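Local coordinates for NreA protein (PDB 4IUH) that binds nitrate as a cytosolic GAF-domain receptor and serves as the nitrate sensor of the staphylococcal nitrate regulation system, at residues 25-38 and 147-159. Numbering follows the deposited sequence.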
loop_
_atom_site.group_PDB
_atom_site.type_symbol
_atom_site.label_atom_id
_atom_site.label_comp_id
_atom_site.label_asym_id
_atom_site.label_seq_id
_atom_site.Cartn_x
_atom_site.Cartn_y
_atom_site.Cartn_z
ATOM N N TYR A 25 -8.674 3.071 11.928
ATOM C CA TYR A 25 -7.853 3.147 10.721
ATOM C C TYR A 25 -8.669 3.167 9.432
ATOM O O TYR A 25 -8.255 3.771 8.441
ATOM C CB TYR A 25 -6.800 2.033 10.690
ATOM C CG TYR A 25 -5.618 2.336 11.577
ATOM C CD1 TYR A 25 -4.627 3.216 11.163
ATOM C CD2 TYR A 25 -5.506 1.767 12.839
ATOM C CE1 TYR A 25 -3.548 3.513 11.973
ATOM C CE2 TYR A 25 -4.431 2.058 13.661
ATOM C CZ TYR A 25 -3.453 2.931 13.221
ATOM O OH TYR A 25 -2.382 3.225 14.036
ATOM N N GLN A 26 -9.829 2.518 9.456
ATOM C CA GLN A 26 -10.712 2.497 8.298
ATOM C C GLN A 26 -11.151 3.910 7.909
ATOM O O GLN A 26 -11.117 4.278 6.733
ATOM C CB GLN A 26 -11.933 1.618 8.568
ATOM C CG GLN A 26 -12.835 1.442 7.367
ATOM C CD GLN A 26 -12.112 0.797 6.204
ATOM O OE1 GLN A 26 -11.625 -0.330 6.312
ATOM N NE2 GLN A 26 -12.023 1.514 5.087
ATOM N N ASP A 27 -11.547 4.700 8.902
ATOM C CA ASP A 27 -11.977 6.069 8.659
ATOM C C ASP A 27 -10.828 6.924 8.126
ATOM O O ASP A 27 -11.013 7.729 7.214
ATOM C CB ASP A 27 -12.544 6.699 9.939
ATOM C CG ASP A 27 -13.698 5.902 10.534
ATOM O OD1 ASP A 27 -14.864 6.197 10.196
ATOM O OD2 ASP A 27 -13.443 4.992 11.354
ATOM N N ALA A 28 -9.645 6.754 8.704
ATOM C CA ALA A 28 -8.479 7.518 8.272
ATOM C C ALA A 28 -8.102 7.172 6.833
ATOM O O ALA A 28 -7.721 8.045 6.057
ATOM C CB ALA A 28 -7.303 7.285 9.211
ATOM N N LEU A 29 -8.227 5.893 6.492
ATOM C CA LEU A 29 -7.935 5.405 5.152
ATOM C C LEU A 29 -8.927 5.974 4.145
ATOM O O LEU A 29 -8.540 6.422 3.065
ATOM C CB LEU A 29 -7.997 3.879 5.132
ATOM C CG LEU A 29 -7.472 3.173 3.890
ATOM C CD1 LEU A 29 -6.014 3.528 3.673
ATOM C CD2 LEU A 29 -7.650 1.670 4.011
ATOM N N ASP A 30 -10.207 5.956 4.506
ATOM C CA ASP A 30 -11.256 6.527 3.667
ATOM C C ASP A 30 -11.029 8.017 3.406
ATOM O O ASP A 30 -11.176 8.481 2.276
ATOM C CB ASP A 30 -12.640 6.314 4.292
ATOM C CG ASP A 30 -13.055 4.855 4.313
ATOM O OD1 ASP A 30 -13.862 4.472 5.183
ATOM O OD2 ASP A 30 -12.576 4.084 3.462
ATOM N N GLU A 31 -10.675 8.761 4.451
ATOM C CA GLU A 31 -10.371 10.182 4.305
ATOM C C GLU A 31 -9.247 10.401 3.296
ATOM O O GLU A 31 -9.378 11.199 2.370
ATOM C CB GLU A 31 -9.996 10.802 5.655
ATOM C CG GLU A 31 -9.711 12.301 5.603
ATOM C CD GLU A 31 -8.276 12.628 5.210
ATOM O OE1 GLU A 31 -7.345 11.958 5.713
ATOM O OE2 GLU A 31 -8.082 13.558 4.394
ATOM N N ILE A 32 -8.142 9.686 3.485
ATOM C CA ILE A 32 -6.990 9.806 2.595
ATOM C C ILE A 32 -7.371 9.543 1.138
ATOM O O ILE A 32 -7.068 10.349 0.258
ATOM C CB ILE A 32 -5.840 8.868 3.025
ATOM C CG1 ILE A 32 -5.265 9.320 4.368
ATOM C CG2 ILE A 32 -4.755 8.835 1.964
ATOM C CD1 ILE A 32 -4.465 8.246 5.095
ATOM N N ARG A 33 -8.062 8.435 0.894
ATOM C CA ARG A 33 -8.429 8.055 -0.465
ATOM C C ARG A 33 -9.349 9.078 -1.125
ATOM O O ARG A 33 -9.109 9.497 -2.256
ATOM C CB ARG A 33 -9.084 6.672 -0.488
ATOM C CG ARG A 33 -9.284 6.121 -1.887
ATOM C CD ARG A 33 -10.163 4.887 -1.884
ATOM N NE ARG A 33 -11.513 5.179 -1.416
ATOM C CZ ARG A 33 -12.475 5.690 -2.180
ATOM N NH1 ARG A 33 -12.239 5.971 -3.455
ATOM N NH2 ARG A 33 -13.675 5.923 -1.671
ATOM N N GLU A 34 -10.399 9.473 -0.410
ATOM C CA GLU A 34 -11.385 10.414 -0.934
ATOM C C GLU A 34 -10.765 11.774 -1.232
ATOM O O GLU A 34 -10.937 12.324 -2.319
ATOM C CB GLU A 34 -12.532 10.597 0.063
ATOM C CG GLU A 34 -13.388 9.361 0.306
ATOM C CD GLU A 34 -14.322 9.521 1.506
ATOM O OE1 GLU A 34 -14.237 10.555 2.209
ATOM O OE2 GLU A 34 -15.145 8.609 1.744
ATOM N N THR A 35 -10.044 12.309 -0.252
ATOM C CA THR A 35 -9.498 13.655 -0.347
ATOM C C THR A 35 -8.348 13.763 -1.345
ATOM O O THR A 35 -8.184 14.796 -1.989
ATOM C CB THR A 35 -9.030 14.172 1.028
ATOM O OG1 THR A 35 -8.081 13.252 1.575
ATOM C CG2 THR A 35 -10.207 14.303 1.991
ATOM N N GLU A 36 -7.548 12.708 -1.478
ATOM C CA GLU A 36 -6.425 12.749 -2.417
ATOM C C GLU A 36 -6.845 12.314 -3.820
ATOM O O GLU A 36 -6.048 12.352 -4.753
ATOM C CB GLU A 36 -5.250 11.909 -1.912
ATOM C CG GLU A 36 -4.747 12.312 -0.526
ATOM C CD GLU A 36 -4.164 13.714 -0.491
ATOM O OE1 GLU A 36 -3.453 14.083 -1.453
ATOM O OE2 GLU A 36 -4.417 14.453 0.492
ATOM N N LYS A 37 -8.107 11.913 -3.951
ATOM C CA LYS A 37 -8.689 11.490 -5.226
ATOM C C LYS A 37 -8.039 10.231 -5.803
ATOM O O LYS A 37 -7.576 10.226 -6.945
ATOM C CB LYS A 37 -8.671 12.623 -6.260
ATOM C CG LYS A 37 -9.698 13.725 -6.021
ATOM C CD LYS A 37 -9.237 14.706 -4.955
ATOM C CE LYS A 37 -10.274 15.806 -4.716
ATOM N NZ LYS A 37 -10.002 16.578 -3.463
ATOM N N PHE A 38 -8.009 9.168 -5.005
ATOM C CA PHE A 38 -7.582 7.863 -5.488
ATOM C C PHE A 38 -8.784 6.921 -5.642
ATOM O O PHE A 38 -9.785 7.055 -4.942
ATOM C CB PHE A 38 -6.552 7.254 -4.533
ATOM C CG PHE A 38 -5.150 7.766 -4.730
ATOM C CD1 PHE A 38 -4.305 7.172 -5.659
ATOM C CD2 PHE A 38 -4.668 8.827 -3.977
ATOM C CE1 PHE A 38 -3.012 7.634 -5.842
ATOM C CE2 PHE A 38 -3.376 9.290 -4.152
ATOM C CZ PHE A 38 -2.547 8.688 -5.087
ATOM N N SER A 147 1.576 13.427 -5.529
ATOM C CA SER A 147 1.286 12.248 -4.711
ATOM C C SER A 147 2.517 11.361 -4.520
ATOM O O SER A 147 2.460 10.340 -3.835
ATOM C CB SER A 147 0.117 11.439 -5.292
ATOM O OG SER A 147 0.465 10.819 -6.517
ATOM N N THR A 148 3.630 11.763 -5.123
ATOM C CA THR A 148 4.893 11.073 -4.936
ATOM C C THR A 148 5.610 11.603 -3.696
ATOM O O THR A 148 6.349 10.883 -3.037
ATOM C CB THR A 148 5.796 11.250 -6.167
ATOM O OG1 THR A 148 6.273 12.601 -6.232
ATOM C CG2 THR A 148 5.024 10.918 -7.441
ATOM N N THR A 149 5.376 12.875 -3.388
ATOM C CA THR A 149 5.982 13.541 -2.245
ATOM C C THR A 149 4.981 13.537 -1.070
ATOM O O THR A 149 5.171 14.208 -0.045
ATOM C CB THR A 149 6.408 14.977 -2.650
ATOM O OG1 THR A 149 7.595 15.367 -1.946
ATOM C CG2 THR A 149 5.277 15.994 -2.431
ATOM N N PHE A 150 3.921 12.752 -1.237
ATOM C CA PHE A 150 2.832 12.632 -0.262
ATOM C C PHE A 150 3.315 12.253 1.145
ATOM O O PHE A 150 4.179 11.391 1.298
ATOM C CB PHE A 150 1.808 11.605 -0.771
ATOM C CG PHE A 150 0.670 11.356 0.178
ATOM C CD1 PHE A 150 -0.445 12.179 0.173
ATOM C CD2 PHE A 150 0.712 10.301 1.070
ATOM C CE1 PHE A 150 -1.491 11.959 1.048
ATOM C CE2 PHE A 150 -0.326 10.075 1.948
ATOM C CZ PHE A 150 -1.433 10.906 1.934
ATOM N N ARG A 151 2.743 12.898 2.164
ATOM C CA ARG A 151 3.148 12.670 3.551
ATOM C C ARG A 151 2.133 11.874 4.370
ATOM O O ARG A 151 0.936 12.164 4.352
ATOM C CB ARG A 151 3.427 13.995 4.270
ATOM C CG ARG A 151 4.473 14.874 3.614
ATOM C CD ARG A 151 5.793 14.144 3.444
ATOM N NE ARG A 151 6.229 13.459 4.661
ATOM C CZ ARG A 151 6.840 14.054 5.685
ATOM N NH1 ARG A 151 7.087 15.360 5.657
ATOM N NH2 ARG A 151 7.198 13.342 6.748
ATOM N N ILE A 152 2.635 10.886 5.106
ATOM C CA ILE A 152 1.821 10.096 6.020
ATOM C C ILE A 152 1.545 10.867 7.303
ATOM O O ILE A 152 0.400 10.969 7.743
ATOM C CB ILE A 152 2.547 8.799 6.427
ATOM C CG1 ILE A 152 2.740 7.891 5.222
ATOM C CG2 ILE A 152 1.762 8.060 7.494
ATOM C CD1 ILE A 152 1.460 7.373 4.683
ATOM N N ASN A 153 2.617 11.404 7.882
ATOM C CA ASN A 153 2.626 11.976 9.228
ATOM C C ASN A 153 1.411 12.820 9.608
ATOM O O ASN A 153 0.962 13.670 8.839
ATOM C CB ASN A 153 3.909 12.782 9.445
ATOM C CG ASN A 153 5.156 12.032 9.000
ATOM O OD1 ASN A 153 5.109 11.203 8.088
ATOM N ND2 ASN A 153 6.282 12.329 9.642
ATOM N N GLN A 154 0.895 12.555 10.806
ATOM C CA GLN A 154 -0.281 13.227 11.347
ATOM C C GLN A 154 -1.493 13.097 10.428
ATOM O O GLN A 154 -2.200 14.068 10.180
ATOM C CB GLN A 154 0.021 14.699 11.657
ATOM N N ARG A 155 -1.728 11.891 9.925
ATOM C CA ARG A 155 -2.884 11.650 9.074
ATOM C C ARG A 155 -3.305 10.185 9.118
ATOM O O ARG A 155 -4.349 9.805 8.585
ATOM C CB ARG A 155 -2.595 12.083 7.636
ATOM C CG ARG A 155 -3.835 12.537 6.885
ATOM C CD ARG A 155 -3.491 13.129 5.546
ATOM N NE ARG A 155 -4.667 13.192 4.686
ATOM C CZ ARG A 155 -4.646 13.608 3.425
ATOM N NH1 ARG A 155 -3.509 14.011 2.875
ATOM N NH2 ARG A 155 -5.763 13.627 2.714
ATOM N N LEU A 156 -2.488 9.369 9.774
ATOM C CA LEU A 156 -2.766 7.948 9.898
ATOM C C LEU A 156 -2.254 7.447 11.245
ATOM O O LEU A 156 -1.420 6.543 11.309
ATOM C CB LEU A 156 -2.106 7.177 8.747
ATOM C CG LEU A 156 -2.654 5.779 8.470
ATOM C CD1 LEU A 156 -4.097 5.861 8.009
ATOM C CD2 LEU A 156 -1.799 5.059 7.447
ATOM N N GLY A 157 -2.747 8.053 12.319
ATOM C CA GLY A 157 -2.387 7.644 13.662
ATOM C C GLY A 157 -0.945 7.935 14.033
ATOM O O GLY A 157 -0.451 9.045 13.840
ATOM N N SER A 158 -0.269 6.923 14.567
ATOM C CA SER A 158 1.102 7.071 15.035
ATOM C C SER A 158 2.123 6.768 13.942
ATOM O O SER A 158 3.329 6.834 14.174
ATOM C CB SER A 158 1.349 6.154 16.239
ATOM O OG SER A 158 1.354 4.787 15.850
ATOM N N PHE A 159 1.644 6.433 12.751
ATOM C CA PHE A 159 2.549 6.084 11.662
ATOM C C PHE A 159 3.162 7.322 11.024
ATOM O O PHE A 159 2.541 8.381 10.966
ATOM C CB PHE A 159 1.834 5.241 10.605
ATOM C CG PHE A 159 1.370 3.906 11.110
ATOM C CD1 PHE A 159 2.231 3.079 11.811
ATOM C CD2 PHE A 159 0.069 3.484 10.895
ATOM C CE1 PHE A 159 1.806 1.850 12.283
ATOM C CE2 PHE A 159 -0.367 2.256 11.365
ATOM C CZ PHE A 159 0.502 1.437 12.061
HETATM O O HOH W 1 -6.720 10.994 8.043
#
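R155 reaches from the irregular chain 147-159, which follows strand 128-138, to E31 and E36 of helix 25-36, so that a salt-bridge network ties the C-terminal part of this GAF-domain protein to its N-terminal helix. The R155 chain runs extended from CG to NE, alongside the helix. R155 takes E31 side-on: R155 NE gives a nearly straight bond (170°) to the syn lone pair of E31 OE1 at 3.1 Å, while R155 NH2 meets E31 OE2 at 2.9 Å, with that oxygen lying somewhat off the guanidinium plane. E36 is held end-on through a single oxygen: E36 OE2 lies in the guanidinium plane and is met by R155 NH2 at its anti lone pair (2.7 Å) and by R155 NH1 from above the carboxylate plane (2.6 Å). The bend of E36 at chi2 (-64°) turns that carboxylate back toward the arginine and sets its CD at the edge of the F150 ring. T35 OG1 also lies 2.6 Å from R155 NH2. Beneath the charges, I32 packs its CG2 on F150 CZ and its CD1 on L156 CD1, which also touches A28 CB; L29 and L156 continue this apolar layer onto the sheet at L133 and L123. Near the helix start, the Y25 and F159 rings meet obliquely, planes 36° apart. One water donates both its hydrogens, to E31 OE1 at 2.6 Å and to the backbone O of R155 at 2.7 Å.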